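Local coordinates for uncharacterized protein (Pseudomonas fluorescens, PDB 5V00), which is a bicupin, HutD, involved in histidine utilization, whose molecular function is not established, at residues A52-S57 against I113-L118; G29-I34 against R48-D53. All coordinates share one frame; numbering follows the deposited sequence. Where two conformers were deposited one is given.

Contact 1 (A52-S57 against I113-L118); sequences ADIGES and IRDFNL. With FMT (formic acid), chain I.
Strands 47-54 and 113-120 run antiparallel as neighbours in a six-stranded sheet, and Ala52, Asp53 and Ile54 pair here with Asp115, Arg114 and Ile113. Two hydrogen-bonded pairs, Ala52 with Asp115 and Ile54 with Ile113, flank the non-hydrogen-bonded pair Asp53-Arg114; the shortest backbone bond runs from Ile54 N to Ile113 O at 2.7 Å. On one face Asp53 and Arg114 lie side by side, their carboxylate and guanidinium planes 66° apart. Arg114 NE approaches Asp53 OD1 (2.7 Å) from the syn side, 29° out of the carboxylate plane, while OD1 lies close to the guanidinium plane. The bend at chi3 of Arg114 turns NE back to this oxygen; NH2 adds a weak bond, and a water bridges the two groups. With Arg21 and Glu32 they form a closed ring of alternating charges, Arg21, Asp53, Arg114 and Glu32. On the other face Ile54 CD1 comes within 3.3 Å of Asp115 OD2, and Asn117 ND2 passes 3.6 Å from Ala52 CB. Asn117 ND2 donates to formate O1 at 3.1 Å. Arg68 holds the same formate, a probable crystallisation molecule that may mark a pocket. These neighbouring antiparallel strands belong to the beta-barrel of one cupin domain of the bicupin.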
# COMPACT_ATOMS: atom_id res chain seq x y z
N ALA B 52 6.85 -12.71 6.54
CA ALA B 52 7.94 -12.75 7.55
C ALA B 52 8.98 -13.67 7.04
O ALA B 52 8.65 -14.76 6.55
CB ALA B 52 7.41 -13.24 8.87
N ASP B 53 10.25 -13.22 6.98
CA ASP B 53 11.40 -14.08 6.69
C ASP B 53 11.96 -14.51 8.04
O ASP B 53 12.35 -13.63 8.83
CB ASP B 53 12.51 -13.29 6.00
CG ASP B 53 12.27 -13.17 4.51
OD1 ASP B 53 11.10 -12.95 4.10
OD2 ASP B 53 13.20 -13.31 3.72
N ILE B 54 11.98 -15.82 8.31
CA ILE B 54 12.47 -16.34 9.57
C ILE B 54 13.82 -16.92 9.27
O ILE B 54 13.94 -17.85 8.48
CB ILE B 54 11.53 -17.39 10.16
CG1 ILE B 54 10.11 -16.77 10.26
CG2 ILE B 54 12.00 -17.75 11.54
CD1 ILE B 54 9.06 -17.73 10.71
N GLY B 55 14.86 -16.29 9.80
CA GLY B 55 16.24 -16.70 9.41
C GLY B 55 16.92 -17.51 10.53
O GLY B 55 17.91 -18.16 10.25
N GLU B 56 16.38 -17.49 11.72
CA GLU B 56 16.97 -18.25 12.84
C GLU B 56 15.91 -18.87 13.63
O GLU B 56 14.88 -18.27 13.81
CB GLU B 56 17.69 -17.26 13.78
CG GLU B 56 18.86 -16.65 13.08
CD GLU B 56 19.61 -15.65 13.99
OE1 GLU B 56 20.63 -15.16 13.50
OE2 GLU B 56 19.14 -15.29 15.11
N SER B 57 16.17 -20.02 14.25
CA SER B 57 15.27 -20.46 15.27
C SER B 57 15.21 -19.48 16.38
O SER B 57 16.20 -18.80 16.64
CB SER B 57 15.66 -21.88 15.79
OG SER B 57 15.88 -22.74 14.71
N ILE B 113 12.89 -19.77 6.24
CA ILE B 113 11.52 -19.94 5.78
C ILE B 113 10.96 -18.55 5.57
O ILE B 113 11.33 -17.59 6.33
CB ILE B 113 10.72 -20.55 6.95
CG1 ILE B 113 11.22 -21.98 7.23
CG2 ILE B 113 9.24 -20.61 6.73
CD1 ILE B 113 11.26 -22.83 6.04
N ARG B 114 10.01 -18.47 4.61
CA ARG B 114 9.15 -17.27 4.54
C ARG B 114 7.69 -17.68 4.86
O ARG B 114 7.27 -18.73 4.35
CB ARG B 114 9.25 -16.64 3.18
CG ARG B 114 10.68 -16.25 2.75
CD ARG B 114 10.70 -15.43 1.45
NE ARG B 114 10.35 -14.05 1.77
CZ ARG B 114 9.90 -13.14 0.89
NH1 ARG B 114 9.64 -13.45 -0.33
NH2 ARG B 114 9.63 -11.90 1.30
N ASP B 115 7.00 -16.91 5.66
CA ASP B 115 5.62 -17.15 6.09
C ASP B 115 4.68 -16.01 5.61
O ASP B 115 5.09 -14.81 5.70
CB ASP B 115 5.47 -17.16 7.53
CG ASP B 115 5.98 -18.50 8.20
OD1 ASP B 115 6.30 -19.37 7.42
OD2 ASP B 115 6.08 -18.50 9.46
N PHE B 116 3.49 -16.38 5.11
CA PHE B 116 2.41 -15.38 4.86
C PHE B 116 1.63 -15.22 6.11
O PHE B 116 1.11 -16.21 6.66
CB PHE B 116 1.57 -15.86 3.67
CG PHE B 116 0.41 -15.00 3.38
CD1 PHE B 116 0.59 -13.70 2.95
CD2 PHE B 116 -0.86 -15.50 3.51
CE1 PHE B 116 -0.54 -12.93 2.63
CE2 PHE B 116 -2.00 -14.71 3.23
CZ PHE B 116 -1.81 -13.43 2.72
N ASN B 117 1.59 -13.99 6.67
CA ASN B 117 1.00 -13.71 7.96
C ASN B 117 -0.25 -12.85 7.91
O ASN B 117 -0.19 -11.72 7.38
CB ASN B 117 2.01 -12.91 8.81
CG ASN B 117 3.18 -13.78 9.40
OD1 ASN B 117 3.29 -14.99 9.17
ND2 ASN B 117 4.06 -13.13 10.18
N LEU B 118 -1.35 -13.36 8.46
CA LEU B 118 -2.51 -12.56 8.80
C LEU B 118 -2.56 -12.38 10.28
O LEU B 118 -2.48 -13.37 11.06
CB LEU B 118 -3.80 -13.23 8.34
CG LEU B 118 -5.09 -12.71 8.81
CD1 LEU B 118 -5.28 -11.29 8.28
CD2 LEU B 118 -6.23 -13.58 8.40
C FMT I . 6.60 -14.21 13.36
O1 FMT I . 5.85 -14.46 12.38
O2 FMT I . 6.11 -13.54 14.43
O HOH W 1 9.74 -10.83 4.38

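Contact 2 (G29-I34 against R48-D53); sequences GSTEEI and RLSIAD
Ser30, Glu32 and Ile34 meet Asp53, Ile51 and Leu49 through five backbone hydrogen bonds, the straightest from Glu32 N to Ile51 O (2.8 Å, 171°). On the face with Ile51, Ser30 OG sits between its backbone N and carbonyl carbon (chi1 65°), which brings it 3.5 Å from Asp53 CB, against the methylene rather than the carboxylate. Glu32 runs extended alongside Ile51, and its carboxylate oxygen OE1 passes Ile51 CD1 at 4.2 Å; the acid end is held by salt bridges to Arg21 and Arg114, so its charge is met from outside the hairpin. Ile34 sends CG1 anti to its carbonyl carbon (chi1 -63°), and the extended branch carries CD1 to 4.1 Å from Ile51 CG1 and 4.3 Å from Leu49 CG. Strands 29-36 and 47-54 form a beta hairpin of the cupin fold, and the apolar end of this face packs on the five-stranded sheet holding strands 144-149 and 166-170, where Phe148 touches Ile34 and Ile51, and Cys166 touches Ile34 and Leu49. In place of Ile34 an alanine, without CG1, CG2 and CD1, would probably leave a gap between Leu49, Ile51 and Phe148. On the opposite face Thr31 turns CG2 to Ser50 CB at 3.8 Å, while its OG1 bonds to Trp24. Glu33 lays OE1 3.9 Å from Ser50 CB; that oxygen is paired with Arg36, and the residue also packs on Met22 of the second subunit. At the end of the pairing Gly29 CA lies 3.0 Å from Asp53 O, where a side chain would collide with that oxygen.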
# COMPACT_ATOMS: atom_id res chain seq x y z
N GLY B 29 15.49 -12.25 11.51
CA GLY B 29 14.46 -12.29 10.42
C GLY B 29 14.04 -10.89 10.00
O GLY B 29 14.66 -9.90 10.39
N SER B 30 12.97 -10.81 9.21
CA SER B 30 12.56 -9.50 8.67
C SER B 30 11.13 -9.59 8.21
O SER B 30 10.57 -10.69 8.12
CB SER B 30 13.47 -9.08 7.54
OG SER B 30 13.39 -9.94 6.42
N THR B 31 10.52 -8.43 7.94
CA THR B 31 9.07 -8.42 7.67
C THR B 31 8.89 -7.50 6.45
O THR B 31 9.56 -6.48 6.33
CB THR B 31 8.22 -7.92 8.82
OG1 THR B 31 8.34 -8.81 9.94
CG2 THR B 31 6.76 -7.85 8.45
N GLU B 32 8.08 -7.95 5.49
CA GLU B 32 7.57 -7.08 4.38
C GLU B 32 6.10 -6.85 4.61
O GLU B 32 5.29 -7.80 4.65
CB GLU B 32 7.77 -7.78 3.06
CG GLU B 32 9.17 -7.79 2.51
CD GLU B 32 9.40 -8.52 1.25
OE1 GLU B 32 8.57 -9.25 0.70
OE2 GLU B 32 10.53 -8.47 0.80
N GLU B 33 5.69 -5.60 4.82
CA GLU B 33 4.31 -5.33 5.05
C GLU B 33 3.63 -5.25 3.68
O GLU B 33 4.18 -4.72 2.71
CB GLU B 33 4.10 -3.94 5.68
CG GLU B 33 4.77 -3.72 7.03
CD GLU B 33 4.29 -4.67 8.09
OE1 GLU B 33 3.09 -5.03 8.09
OE2 GLU B 33 5.06 -4.96 9.03
N ILE B 34 2.45 -5.87 3.57
CA ILE B 34 1.68 -5.86 2.30
C ILE B 34 0.61 -4.76 2.41
O ILE B 34 0.62 -3.81 1.58
CB ILE B 34 1.03 -7.21 2.00
CG1 ILE B 34 2.11 -8.28 1.81
CG2 ILE B 34 0.22 -7.14 0.73
CD1 ILE B 34 1.53 -9.68 1.72
N ARG B 48 -3.56 -6.80 9.74
CA ARG B 48 -2.37 -6.55 9.05
C ARG B 48 -2.00 -7.81 8.27
O ARG B 48 -2.15 -8.89 8.76
CB ARG B 48 -1.22 -6.13 10.00
CG ARG B 48 -1.42 -4.81 10.76
CD ARG B 48 -0.25 -4.36 11.66
NE ARG B 48 -0.64 -3.08 12.27
CZ ARG B 48 0.12 -2.37 13.09
NH1 ARG B 48 1.34 -2.80 13.41
NH2 ARG B 48 -0.29 -1.21 13.56
N LEU B 49 -1.51 -7.62 7.05
CA LEU B 49 -1.02 -8.72 6.19
C LEU B 49 0.43 -8.45 5.91
O LEU B 49 0.82 -7.31 5.55
CB LEU B 49 -1.79 -8.73 4.87
CG LEU B 49 -1.95 -10.02 4.18
CD1 LEU B 49 -2.77 -10.98 5.04
CD2 LEU B 49 -2.68 -9.78 2.83
N SER B 50 1.28 -9.49 5.99
CA SER B 50 2.71 -9.34 5.80
C SER B 50 3.37 -10.64 5.37
O SER B 50 2.76 -11.68 5.44
CB SER B 50 3.39 -8.81 7.07
OG SER B 50 3.26 -9.70 8.18
N ILE B 51 4.61 -10.56 4.98
CA ILE B 51 5.44 -11.74 4.78
C ILE B 51 6.59 -11.63 5.80
O ILE B 51 7.33 -10.61 5.84
CB ILE B 51 5.96 -11.81 3.39
CG1 ILE B 51 4.85 -11.94 2.36
CG2 ILE B 51 6.85 -13.08 3.24
CD1 ILE B 51 5.29 -11.83 0.92
N ALA B 52 6.85 -12.71 6.54
CA ALA B 52 7.94 -12.75 7.55
C ALA B 52 8.98 -13.67 7.04
O ALA B 52 8.65 -14.76 6.55
CB ALA B 52 7.41 -13.24 8.87
N ASP B 53 10.25 -13.22 6.98
CA ASP B 53 11.40 -14.08 6.69
C ASP B 53 11.96 -14.51 8.04
O ASP B 53 12.35 -13.63 8.83
CB ASP B 53 12.51 -13.29 6.00
CG ASP B 53 12.27 -13.17 4.51
OD1 ASP B 53 11.10 -12.95 4.10
OD2 ASP B 53 13.20 -13.31 3.72

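Contacts 1 and 2 lie on the two edges of strand 47-54, their centres about 8 Å apart, and share Ala52 and Asp53: each residue bonds through its backbone to one neighbour, Ala52 to strand 113-120 and Asp53 to strand 29-36. One tie spans the central strand: Arg114 NH2 of contact 1 reaches Glu32 OE1 of contact 2 at 2.9 Å, a salt bridge that links the outer strands over its face. Further along that same face Phe116 CZ packs on Leu49 CD1 at 3.5 Å. A probable bond from Asn117 N to Ser50 O (2.9 Å) continues the ladder between 113-120 and 47-54. On the face opposite Arg114, the formate held by Asn117 lies about 4 Å from the side chain of Ala52, one of the two shared residues.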